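Kelch-like protein 7 (Homo sapiens, PDB 3II7) serves as a substrate-specific adapter of a CUL3-RBX1 E3 ubiquitin ligase that marks proteins for degradation, its Kelch-repeat domain being the part in this crystal. Local coordinates at residues R27-K32 and I249-A254; Y118-Y123 and E179-L184; Y153-S158 and C185-A190; K229-M234 and L266-E271. All blocks are in the same frame, centred on the assembly; numbering follows the deposited sequence.

Overall arrangement
The chain folds into a ring of six four-stranded antiparallel sheets, the blades of a Kelch propeller. From the N terminus, contact 1 opens first, at residues 27-32, and closes only at 249-254, where the sixth repeat meets the first. Contacts 2 and 3 both fall within that long loop. They cross: 118-123 and 153-158 come first, then 179-184 and 185-190. Contact 2 joins the third and fourth repeats. Contact 3 ties the fourth repeat to its own exit loop. Contact 4 opens at 229-234, before contact 1 has closed, and ends at 266-271, so these two cross as well. It links the fifth and sixth repeats.

Contact 1 of 4, residues R27-K32 and I249-A254; sequences RYFNPK and IVYVLA. With EDO (1,2-ethanediol), chain E.
Phe-29 and Pro-31 meet Tyr-251 and Leu-253 in a largely apolar, buried contact between two adjacent blades, at the seam where the first Kelch repeat faces the sixth. Leu-253 sits over the Phe-29 ring: its CD2 is 4.0 Å from the ring centroid and 11° off the normal, a CH-pi contact. The other branch, Leu-253 CD1, reaches back to Phe-29 CB at 3.8 Å. The Phe-29 ring is carried there by a chi1 of 174°, with CG opposite the backbone N. Its CE2 corner then touches the second aromatic, with Phe-29 CE2 3.8 Å from Tyr-251 CD1. The two rings meet obliquely, with planes at 57°. Pro-31 CB packs near the end of the tyrosine, 3.4 Å from Tyr-251 OH. That hydroxyl also has a polar link across the seam. A water in the plane of the ring lies 2.5 Å from Tyr-251 OH and donates to Pro-31 O at 2.7 Å. Asn-30 OD1 accepts from Lys-32 N at 3.0 Å, an Asx turn that shapes the chain around Pro-31. An alanine in place of Phe-29 is likely to leave Leu-253 CD2 without its ring face and open a gap beside Tyr-251. Trp-36 and Ile-265 also touch Phe-29. Leu-253 and Ala-254 form a classic beta bulge opposite Lys-242. The contact lies at the ring closure of the six-bladed Kelch propeller, where the C-terminal strand 290-295 completes the blade of strand 26-30 and that blade packs on the blade of strand 249-254.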
# COMPACT_ATOMS: atom_id res chain seq x y z
N ARG A 27 9.44 -10.25 -7.48
CA ARG A 27 8.85 -11.57 -7.62
C ARG A 27 7.33 -11.54 -7.51
O ARG A 27 6.76 -10.65 -6.85
CB ARG A 27 9.40 -12.52 -6.54
CG ARG A 27 10.92 -12.61 -6.41
CD ARG A 27 11.35 -13.79 -5.54
NE ARG A 27 11.69 -14.97 -6.34
CZ ARG A 27 12.02 -16.17 -5.85
NH1 ARG A 27 12.04 -16.37 -4.53
NH2 ARG A 27 12.32 -17.17 -6.69
N TYR A 28 6.69 -12.51 -8.17
CA TYR A 28 5.29 -12.79 -7.95
C TYR A 28 5.18 -13.86 -6.90
O TYR A 28 5.89 -14.88 -6.97
CB TYR A 28 4.62 -13.37 -9.19
CG TYR A 28 4.37 -12.45 -10.34
CD1 TYR A 28 3.52 -11.36 -10.21
CD2 TYR A 28 4.93 -12.69 -11.58
CE1 TYR A 28 3.27 -10.54 -11.26
CE2 TYR A 28 4.66 -11.87 -12.65
CZ TYR A 28 3.84 -10.79 -12.47
OH TYR A 28 3.54 -9.95 -13.53
N PHE A 29 4.26 -13.66 -5.97
CA PHE A 29 3.73 -14.72 -5.14
C PHE A 29 2.38 -15.20 -5.71
O PHE A 29 1.47 -14.39 -5.96
CB PHE A 29 3.50 -14.20 -3.72
CG PHE A 29 2.81 -15.19 -2.81
CD1 PHE A 29 3.50 -16.28 -2.31
CD2 PHE A 29 1.47 -15.01 -2.44
CE1 PHE A 29 2.89 -17.18 -1.46
CE2 PHE A 29 0.85 -15.92 -1.60
CZ PHE A 29 1.58 -17.01 -1.11
N ASN A 30 2.24 -16.51 -5.86
CA ASN A 30 0.98 -17.08 -6.36
C ASN A 30 0.23 -17.77 -5.22
O ASN A 30 0.68 -18.82 -4.73
CB ASN A 30 1.27 -18.06 -7.46
CG ASN A 30 -0.02 -18.61 -8.13
OD1 ASN A 30 -1.12 -18.45 -7.61
ND2 ASN A 30 0.15 -19.22 -9.28
N PRO A 31 -0.88 -17.16 -4.74
CA PRO A 31 -1.59 -17.74 -3.60
C PRO A 31 -2.14 -19.15 -3.86
O PRO A 31 -2.39 -19.87 -2.92
CB PRO A 31 -2.77 -16.78 -3.39
CG PRO A 31 -2.50 -15.61 -4.18
CD PRO A 31 -1.51 -15.93 -5.23
N LYS A 32 -2.38 -19.50 -5.13
CA LYS A 32 -2.93 -20.80 -5.45
C LYS A 32 -1.96 -21.95 -5.17
O LYS A 32 -2.37 -23.00 -4.69
CB LYS A 32 -3.46 -20.82 -6.89
CG LYS A 32 -4.86 -20.20 -6.94
CD LYS A 32 -5.52 -20.37 -8.25
CE LYS A 32 -6.93 -19.77 -8.22
NZ LYS A 32 -7.82 -20.45 -7.24
N ILE A 249 -8.68 -14.25 1.62
CA ILE A 249 -7.45 -14.38 2.42
C ILE A 249 -6.57 -13.13 2.33
O ILE A 249 -6.34 -12.60 1.22
CB ILE A 249 -6.59 -15.59 2.00
CG1 ILE A 249 -7.44 -16.84 1.92
CG2 ILE A 249 -5.38 -15.77 2.95
CD1 ILE A 249 -8.12 -17.26 3.26
N VAL A 250 -6.09 -12.67 3.48
CA VAL A 250 -5.10 -11.59 3.54
C VAL A 250 -3.73 -12.21 3.78
O VAL A 250 -3.55 -12.99 4.71
CB VAL A 250 -5.38 -10.58 4.65
CG1 VAL A 250 -4.28 -9.47 4.64
CG2 VAL A 250 -6.81 -9.97 4.47
N TYR A 251 -2.77 -11.84 2.92
CA TYR A 251 -1.41 -12.38 2.96
C TYR A 251 -0.46 -11.30 3.42
O TYR A 251 -0.46 -10.22 2.84
CB TYR A 251 -0.96 -12.89 1.57
CG TYR A 251 -1.83 -13.99 1.04
CD1 TYR A 251 -1.53 -15.32 1.26
CD2 TYR A 251 -2.99 -13.69 0.33
CE1 TYR A 251 -2.36 -16.35 0.78
CE2 TYR A 251 -3.82 -14.70 -0.15
CZ TYR A 251 -3.51 -16.02 0.08
OH TYR A 251 -4.35 -17.02 -0.37
N VAL A 252 0.31 -11.58 4.47
CA VAL A 252 1.42 -10.70 4.90
C VAL A 252 2.69 -11.39 4.40
O VAL A 252 3.08 -12.47 4.90
CB VAL A 252 1.47 -10.49 6.39
CG1 VAL A 252 2.60 -9.52 6.77
CG2 VAL A 252 0.09 -9.96 6.92
N LEU A 253 3.32 -10.78 3.41
CA LEU A 253 4.37 -11.42 2.66
C LEU A 253 5.76 -10.89 3.02
O LEU A 253 6.75 -11.47 2.62
CB LEU A 253 4.14 -11.26 1.16
CG LEU A 253 2.90 -11.92 0.59
CD1 LEU A 253 2.85 -11.68 -0.93
CD2 LEU A 253 2.87 -13.41 0.91
N ALA A 254 5.80 -9.75 3.71
CA ALA A 254 7.06 -9.20 4.23
C ALA A 254 6.76 -8.26 5.38
O ALA A 254 5.66 -7.79 5.53
CB ALA A 254 7.83 -8.45 3.10
C1 EDO E . 10.79 -15.23 -1.14
O1 EDO E . 11.53 -14.68 -2.25
C2 EDO E . 11.74 -15.83 -0.13
O2 EDO E . 12.60 -16.77 -0.81
O HOH W 1 -3.53 -19.40 -0.54

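Contact 2 of 4, residues Y118-Y123 and E179-L184; sequences YLFECY and ETWTEL. With EDO (1,2-ethanediol), chain Q.
Phe-120 receives a single indole carbon almost exactly over the middle of its ring, and this one pair makes the whole contact. Trp-181 CZ2 stands 3.4 Å above the plane of the Phe-120 ring. All six Phe-120 ring carbons are therefore at similar distances from it, the nearest being Phe-120 CE2 at 3.6 Å. The arrangement is edge-to-face: the benzo edge of Trp-181 points into the face of Phe-120. The six-membered rings have centroids 4.8 Å apart and planes at 65°, so the T is somewhat tilted. The indole NH side takes part too, with Trp-181 NE1 3.8 Å from Phe-120 CD2. Two torsions bring the groups together. Phe-120 CG lies opposite its own backbone N (chi1 -167°), while Trp-181 CG lies opposite its carbonyl carbon (chi1 -71°). The rotation of the indole is further fixed by a hydrogen bond from its NE1 to Pro-134 O, just beyond strand 129-133. The NH and the ring edge of Trp-181 thus both meet the blade that holds Phe-120, the NH at the loop after its last strand. A serine at Phe-120 would probably leave the Trp-181 edge without its aromatic face and open a gap between the two sheets. On the Phe-120 segment, Tyr-118 N donates to O2 of an ethanediol at 2.9 Å, probably a crystallisation additive. Tyr-174, on strand 171-175, meets both rings, and Tyr-105 on strand 103-107 also meets Phe-120. The pair therefore sits in an aromatic cluster between strand 120-124 of one blade and outermost strand 180-184 of the next.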
# COMPACT_ATOMS: atom_id res chain seq x y z
N TYR A 118 -0.94 17.38 2.18
CA TYR A 118 -2.36 17.13 1.91
C TYR A 118 -2.61 16.74 0.43
O TYR A 118 -3.73 16.39 0.04
CB TYR A 118 -3.17 18.42 2.11
CG TYR A 118 -3.21 19.11 3.48
CD1 TYR A 118 -2.41 20.21 3.75
CD2 TYR A 118 -4.13 18.73 4.45
CE1 TYR A 118 -2.49 20.88 4.97
CE2 TYR A 118 -4.22 19.39 5.65
CZ TYR A 118 -3.40 20.46 5.90
OH TYR A 118 -3.49 21.11 7.11
N LEU A 119 -1.57 16.86 -0.39
CA LEU A 119 -1.64 16.83 -1.84
C LEU A 119 -2.27 15.57 -2.39
O LEU A 119 -2.01 14.46 -1.90
CB LEU A 119 -0.23 16.98 -2.42
CG LEU A 119 -0.05 17.08 -3.92
CD1 LEU A 119 -0.80 18.28 -4.53
CD2 LEU A 119 1.45 17.19 -4.19
N PHE A 120 -3.09 15.74 -3.41
CA PHE A 120 -3.81 14.65 -4.05
C PHE A 120 -3.75 14.91 -5.56
O PHE A 120 -4.27 15.90 -6.01
CB PHE A 120 -5.26 14.65 -3.51
CG PHE A 120 -6.07 13.42 -3.82
CD1 PHE A 120 -5.56 12.15 -3.64
CD2 PHE A 120 -7.41 13.53 -4.25
CE1 PHE A 120 -6.33 11.04 -3.89
CE2 PHE A 120 -8.18 12.39 -4.50
CZ PHE A 120 -7.63 11.15 -4.31
N GLU A 121 -3.07 14.03 -6.30
CA GLU A 121 -2.84 14.21 -7.75
C GLU A 121 -3.20 12.91 -8.45
O GLU A 121 -2.87 11.84 -7.94
CB GLU A 121 -1.33 14.54 -8.03
CG GLU A 121 -0.78 15.76 -7.28
CD GLU A 121 0.69 16.12 -7.58
OE1 GLU A 121 1.56 15.22 -7.66
OE2 GLU A 121 0.98 17.33 -7.68
N CYS A 122 -3.88 12.97 -9.60
CA CYS A 122 -4.18 11.74 -10.30
C CYS A 122 -3.76 11.76 -11.75
O CYS A 122 -3.70 12.81 -12.38
CB CYS A 122 -5.63 11.34 -10.11
SG CYS A 122 -6.82 11.91 -11.25
N TYR A 123 -3.46 10.56 -12.24
CA TYR A 123 -2.98 10.33 -13.58
C TYR A 123 -4.08 9.62 -14.33
O TYR A 123 -4.53 8.54 -13.91
CB TYR A 123 -1.73 9.45 -13.55
CG TYR A 123 -1.10 9.12 -14.91
CD1 TYR A 123 -0.43 10.10 -15.64
CD2 TYR A 123 -1.14 7.83 -15.43
CE1 TYR A 123 0.16 9.81 -16.87
CE2 TYR A 123 -0.54 7.52 -16.65
CZ TYR A 123 0.10 8.51 -17.37
OH TYR A 123 0.69 8.21 -18.56
N GLU A 179 -15.97 14.74 -5.95
CA GLU A 179 -14.66 15.36 -5.68
C GLU A 179 -14.60 15.96 -4.29
O GLU A 179 -14.02 17.04 -4.06
CB GLU A 179 -14.28 16.36 -6.78
CG GLU A 179 -14.12 15.68 -8.15
CD GLU A 179 -13.28 16.45 -9.16
OE1 GLU A 179 -12.96 17.64 -8.93
OE2 GLU A 179 -12.95 15.85 -10.22
N THR A 180 -15.15 15.21 -3.33
CA THR A 180 -15.16 15.63 -1.95
C THR A 180 -14.51 14.58 -1.02
O THR A 180 -14.76 13.38 -1.18
CB THR A 180 -16.59 15.81 -1.47
OG1 THR A 180 -17.32 16.67 -2.39
CG2 THR A 180 -16.61 16.40 -0.04
N TRP A 181 -13.72 15.07 -0.06
CA TRP A 181 -13.24 14.27 1.08
C TRP A 181 -14.20 14.38 2.25
O TRP A 181 -14.67 15.50 2.60
CB TRP A 181 -11.82 14.73 1.51
CG TRP A 181 -10.72 14.37 0.53
CD1 TRP A 181 -10.17 15.17 -0.43
CD2 TRP A 181 -10.00 13.14 0.46
NE1 TRP A 181 -9.17 14.53 -1.08
CE2 TRP A 181 -9.06 13.26 -0.59
CE3 TRP A 181 -10.08 11.90 1.16
CZ2 TRP A 181 -8.18 12.21 -0.95
CZ3 TRP A 181 -9.21 10.86 0.80
CH2 TRP A 181 -8.27 11.04 -0.25
N THR A 182 -14.52 13.23 2.84
CA THR A 182 -15.37 13.14 4.04
C THR A 182 -14.63 12.44 5.18
O THR A 182 -14.07 11.33 4.98
CB THR A 182 -16.65 12.40 3.72
OG1 THR A 182 -17.35 13.12 2.69
CG2 THR A 182 -17.55 12.28 4.99
N GLU A 183 -14.63 13.06 6.36
CA GLU A 183 -14.07 12.47 7.56
C GLU A 183 -14.95 11.28 8.01
O GLU A 183 -16.18 11.41 8.10
CB GLU A 183 -13.96 13.51 8.70
CG GLU A 183 -13.03 13.06 9.84
CD GLU A 183 -11.52 13.14 9.45
OE1 GLU A 183 -11.16 13.95 8.58
OE2 GLU A 183 -10.71 12.38 10.01
N LEU A 184 -14.31 10.15 8.25
CA LEU A 184 -14.96 8.97 8.72
C LEU A 184 -14.60 8.69 10.19
O LEU A 184 -13.79 9.42 10.83
CB LEU A 184 -14.58 7.79 7.83
CG LEU A 184 -15.05 7.94 6.37
CD1 LEU A 184 -14.58 6.70 5.58
CD2 LEU A 184 -16.60 8.12 6.22
C1 EDO Q . -0.46 21.02 -0.51
O1 EDO Q . -1.49 20.80 -1.49
C2 EDO Q . -0.14 19.71 0.13
O2 EDO Q . 0.31 19.85 1.45

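Contact 3 of 4, residues Y153-S158 and C185-A190; sequences YVCGGS and CPMIEA
Met-187 makes this contact almost alone, and its first partner is another sulfur. Met-187 SD lies 3.7 Å from Cys-155 SG, an apolar contact between a thioether and a thiol. Met-187 SD is also 4.1 Å from Cys-155 CB. Cys-155 SG stands between its own backbone N and carbonyl carbon (chi1 64°), and this turns it to the methionine.

The second kind of contact is between a methyl and the backbone. The Met-187 chain bends at its last torsion, chi3 -63°, and sends the methyl over the main chain of Gly-156. Met-187 CE is 3.6 Å from Gly-156 CA, and it is as close to Gly-156 N. A CB on Gly-156 would point at this methyl and lie tight against it. The positive phi of Gly-156, 67°, favours glycine as well.

Polar bonds hold the two backbones from outside. Gly-156 O accepts from Arg-140 NH1. The backbone N atoms of Ile-188 and Glu-189 both reach the carboxylate of Glu-219, which fixes the turn just after Met-187. Trp-228 touches both Cys-155 and Met-187, so both side chains also pack against an aromatic of the next blade.

Segment 185-190 is the loop that leaves outermost strand 180-184 and leads to strand 195-199 of the following blade. Its methionine packs on Gly-156, the first of the two glycines that follow strand 151-155. Such a double glycine after the second strand of a blade is a hallmark of the Kelch repeat.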
# COMPACT_ATOMS: atom_id res chain seq x y z
N TYR A 153 -10.26 5.42 0.07
CA TYR A 153 -10.14 5.54 1.52
C TYR A 153 -8.69 5.72 1.90
O TYR A 153 -7.80 5.01 1.41
CB TYR A 153 -10.66 4.31 2.22
CG TYR A 153 -12.13 4.09 2.07
CD1 TYR A 153 -13.03 4.47 3.06
CD2 TYR A 153 -12.64 3.52 0.92
CE1 TYR A 153 -14.39 4.28 2.90
CE2 TYR A 153 -14.01 3.32 0.76
CZ TYR A 153 -14.89 3.71 1.77
OH TYR A 153 -16.24 3.51 1.63
N VAL A 154 -8.45 6.67 2.79
CA VAL A 154 -7.15 6.86 3.40
C VAL A 154 -7.29 6.70 4.93
O VAL A 154 -8.26 7.14 5.49
CB VAL A 154 -6.65 8.27 3.11
CG1 VAL A 154 -5.45 8.57 3.94
CG2 VAL A 154 -6.34 8.44 1.63
N CYS A 155 -6.30 6.08 5.57
CA CYS A 155 -6.23 6.07 7.01
C CYS A 155 -4.83 5.98 7.54
O CYS A 155 -3.90 5.36 6.94
CB CYS A 155 -7.08 5.02 7.65
SG CYS A 155 -6.56 3.39 7.27
N GLY A 156 -4.69 6.58 8.68
CA GLY A 156 -3.46 6.60 9.44
C GLY A 156 -2.36 7.40 8.76
O GLY A 156 -2.62 8.40 8.08
N GLY A 157 -1.14 6.96 8.96
CA GLY A 157 0.03 7.74 8.57
C GLY A 157 0.50 8.63 9.70
O GLY A 157 0.03 8.54 10.84
N SER A 158 1.45 9.50 9.39
CA SER A 158 1.96 10.43 10.38
C SER A 158 2.08 11.83 9.84
O SER A 158 2.04 12.04 8.62
CB SER A 158 3.31 9.97 10.90
OG SER A 158 4.26 9.95 9.86
N CYS A 185 -15.21 7.64 10.75
CA CYS A 185 -14.83 7.17 12.07
C CYS A 185 -13.33 6.88 12.10
O CYS A 185 -12.81 6.25 11.17
CB CYS A 185 -15.61 5.91 12.38
SG CYS A 185 -15.34 5.27 14.06
N PRO A 186 -12.63 7.35 13.14
CA PRO A 186 -11.21 7.05 13.23
C PRO A 186 -10.94 5.58 13.64
O PRO A 186 -11.78 4.93 14.27
CB PRO A 186 -10.72 8.00 14.33
CG PRO A 186 -11.91 8.18 15.18
CD PRO A 186 -13.08 8.20 14.25
N MET A 187 -9.77 5.09 13.25
CA MET A 187 -9.33 3.75 13.65
C MET A 187 -9.24 3.68 15.17
O MET A 187 -9.09 4.73 15.86
CB MET A 187 -7.96 3.41 13.04
CG MET A 187 -7.99 3.20 11.55
SD MET A 187 -6.40 2.69 10.92
CE MET A 187 -5.36 4.13 11.30
N ILE A 188 -9.34 2.46 15.69
CA ILE A 188 -9.13 2.23 17.13
C ILE A 188 -7.67 2.52 17.51
O ILE A 188 -7.39 3.13 18.55
CB ILE A 188 -9.50 0.80 17.49
CG1 ILE A 188 -11.01 0.63 17.23
CG2 ILE A 188 -9.11 0.48 18.94
CD1 ILE A 188 -11.46 -0.84 17.24
N GLU A 189 -6.74 2.12 16.62
CA GLU A 189 -5.31 2.30 16.83
C GLU A 189 -4.80 3.38 15.88
O GLU A 189 -5.16 3.38 14.71
CB GLU A 189 -4.57 1.01 16.53
CG GLU A 189 -4.75 -0.07 17.53
CD GLU A 189 -3.89 0.09 18.81
OE1 GLU A 189 -3.11 1.04 18.91
OE2 GLU A 189 -4.02 -0.76 19.70
N ALA A 190 -3.91 4.26 16.37
CA ALA A 190 -3.12 5.07 15.46
C ALA A 190 -2.15 4.11 14.74
O ALA A 190 -1.61 3.21 15.38
CB ALA A 190 -2.36 6.16 16.21

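Contact 4 of 4, residues K229-M234 and L266-E271; sequences KMVSPM and LEYNTE
Next to Tyr-268, whose hydroxyl end meets Val-231 across the contact, Asn-269 OD1 takes two backbone N-H groups. Glu-271 N donates to Asn-269 OD1 at 2.9 Å, in the carbonyl plane, and this closes an Asx turn. Thr-272 N adds a weak second bond. The turn ends strand 264-269 and leads the chain back toward strand 274-278.

The contact itself is made at two places. At the first, Val-231 CG2 lies 3.4 Å from Tyr-268 OH, and its CB is 3.5 Å from the same oxygen. The valine comes to the ring obliquely, at its hydroxyl end. Tyr-268 extends toward it because CG is opposite the backbone N, chi1 -180°. The hydroxyl is not left to the valine alone, for Tyr-268 OH is hydrogen-bonded to Asp-273 OD1. The other oxygen of Asp-273 is bonded to Ser-232 OG, so one carboxylate bridges the two segments and should restrict the swing of the tyrosine.

The second place is Met-234 against Leu-266. The two side chains cross at about a right angle. Met-234 SD is 3.8 Å from Leu-266 CD1, and Met-234 CB and CG are each 4.1 Å from that methyl. Between the two places, Trp-275 touches Met-234 and Leu-266, meets the Tyr-268 ring, and donates from NE1 to Ser-232 O.

Segment 229-234 runs from the outermost strand of one blade into the loop toward the next, and covers the third strand of that next blade. Tyr-268 and Trp-275, seven residues apart on adjacent strands, fit the tyrosine and tryptophan signature of a Kelch repeat.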
# COMPACT_ATOMS: atom_id res chain seq x y z
N LYS A 229 -13.66 -2.07 14.07
CA LYS A 229 -13.77 -3.18 15.00
C LYS A 229 -12.48 -3.99 14.96
O LYS A 229 -11.97 -4.31 13.86
CB LYS A 229 -14.96 -4.06 14.59
CG LYS A 229 -16.32 -3.41 14.79
CD LYS A 229 -17.46 -4.45 14.71
CE LYS A 229 -18.74 -3.83 14.15
NZ LYS A 229 -18.63 -3.53 12.68
N MET A 230 -11.96 -4.33 16.15
CA MET A 230 -10.80 -5.24 16.26
C MET A 230 -11.17 -6.68 15.88
O MET A 230 -12.26 -7.17 16.18
CB MET A 230 -10.26 -5.30 17.70
CG MET A 230 -9.83 -3.99 18.32
SD MET A 230 -8.57 -3.09 17.39
CE MET A 230 -7.34 -4.24 17.06
N VAL A 231 -10.23 -7.35 15.22
CA VAL A 231 -10.31 -8.78 14.97
C VAL A 231 -9.09 -9.44 15.60
O VAL A 231 -8.42 -8.84 16.44
CB VAL A 231 -10.50 -9.09 13.45
CG1 VAL A 231 -11.83 -8.53 12.97
CG2 VAL A 231 -9.35 -8.56 12.64
N SER A 232 -8.84 -10.71 15.26
CA SER A 232 -7.73 -11.44 15.87
C SER A 232 -6.41 -10.85 15.43
O SER A 232 -6.25 -10.44 14.26
CB SER A 232 -7.76 -12.92 15.48
OG SER A 232 -8.82 -13.62 16.16
N PRO A 233 -5.42 -10.83 16.35
CA PRO A 233 -4.12 -10.27 16.00
C PRO A 233 -3.25 -11.21 15.23
O PRO A 233 -3.43 -12.45 15.29
CB PRO A 233 -3.50 -9.97 17.36
CG PRO A 233 -4.10 -11.01 18.28
CD PRO A 233 -5.49 -11.20 17.78
N MET A 234 -2.28 -10.63 14.50
CA MET A 234 -1.26 -11.41 13.83
C MET A 234 -0.41 -12.14 14.84
O MET A 234 -0.20 -11.64 15.95
CB MET A 234 -0.32 -10.50 13.02
CG MET A 234 -0.91 -9.86 11.81
SD MET A 234 0.38 -8.90 10.94
CE MET A 234 0.36 -7.52 12.01
N LEU A 266 2.42 -14.84 6.65
CA LEU A 266 1.24 -14.96 7.48
C LEU A 266 -0.01 -14.94 6.58
O LEU A 266 -0.05 -14.23 5.57
CB LEU A 266 1.13 -13.77 8.45
CG LEU A 266 2.34 -13.46 9.32
CD1 LEU A 266 2.07 -12.27 10.22
CD2 LEU A 266 2.81 -14.69 10.17
N GLU A 267 -1.02 -15.71 6.95
CA GLU A 267 -2.25 -15.79 6.17
C GLU A 267 -3.42 -15.61 7.11
O GLU A 267 -3.49 -16.25 8.15
CB GLU A 267 -2.36 -17.13 5.47
CG GLU A 267 -1.20 -17.46 4.60
CD GLU A 267 -1.31 -18.84 4.00
OE1 GLU A 267 -2.24 -19.08 3.20
OE2 GLU A 267 -0.46 -19.68 4.29
N TYR A 268 -4.34 -14.72 6.74
CA TYR A 268 -5.54 -14.43 7.54
C TYR A 268 -6.79 -14.81 6.75
O TYR A 268 -7.01 -14.29 5.65
CB TYR A 268 -5.60 -12.96 7.91
CG TYR A 268 -6.81 -12.55 8.75
CD1 TYR A 268 -7.02 -13.09 10.01
CD2 TYR A 268 -7.76 -11.65 8.26
CE1 TYR A 268 -8.13 -12.72 10.76
CE2 TYR A 268 -8.83 -11.26 8.99
CZ TYR A 268 -9.04 -11.81 10.25
OH TYR A 268 -10.17 -11.44 10.94
N ASN A 269 -7.60 -15.69 7.33
CA ASN A 269 -8.87 -16.05 6.72
C ASN A 269 -9.95 -15.12 7.27
O ASN A 269 -10.35 -15.23 8.42
CB ASN A 269 -9.19 -17.51 7.03
CG ASN A 269 -10.43 -17.98 6.33
OD1 ASN A 269 -11.35 -17.20 6.10
ND2 ASN A 269 -10.52 -19.28 6.07
N THR A 270 -10.40 -14.18 6.43
CA THR A 270 -11.34 -13.14 6.87
C THR A 270 -12.70 -13.73 7.28
O THR A 270 -13.42 -13.13 8.05
CB THR A 270 -11.56 -12.07 5.79
OG1 THR A 270 -12.07 -12.68 4.60
CG2 THR A 270 -10.27 -11.29 5.48
N GLU A 271 -13.04 -14.91 6.75
CA GLU A 271 -14.34 -15.53 7.03
C GLU A 271 -14.39 -16.25 8.35
O GLU A 271 -15.47 -16.36 8.93
CB GLU A 271 -14.71 -16.49 5.90
CG GLU A 271 -14.91 -15.80 4.58
CD GLU A 271 -16.25 -15.08 4.53
OE1 GLU A 271 -17.28 -15.77 4.61
OE2 GLU A 271 -16.29 -13.83 4.43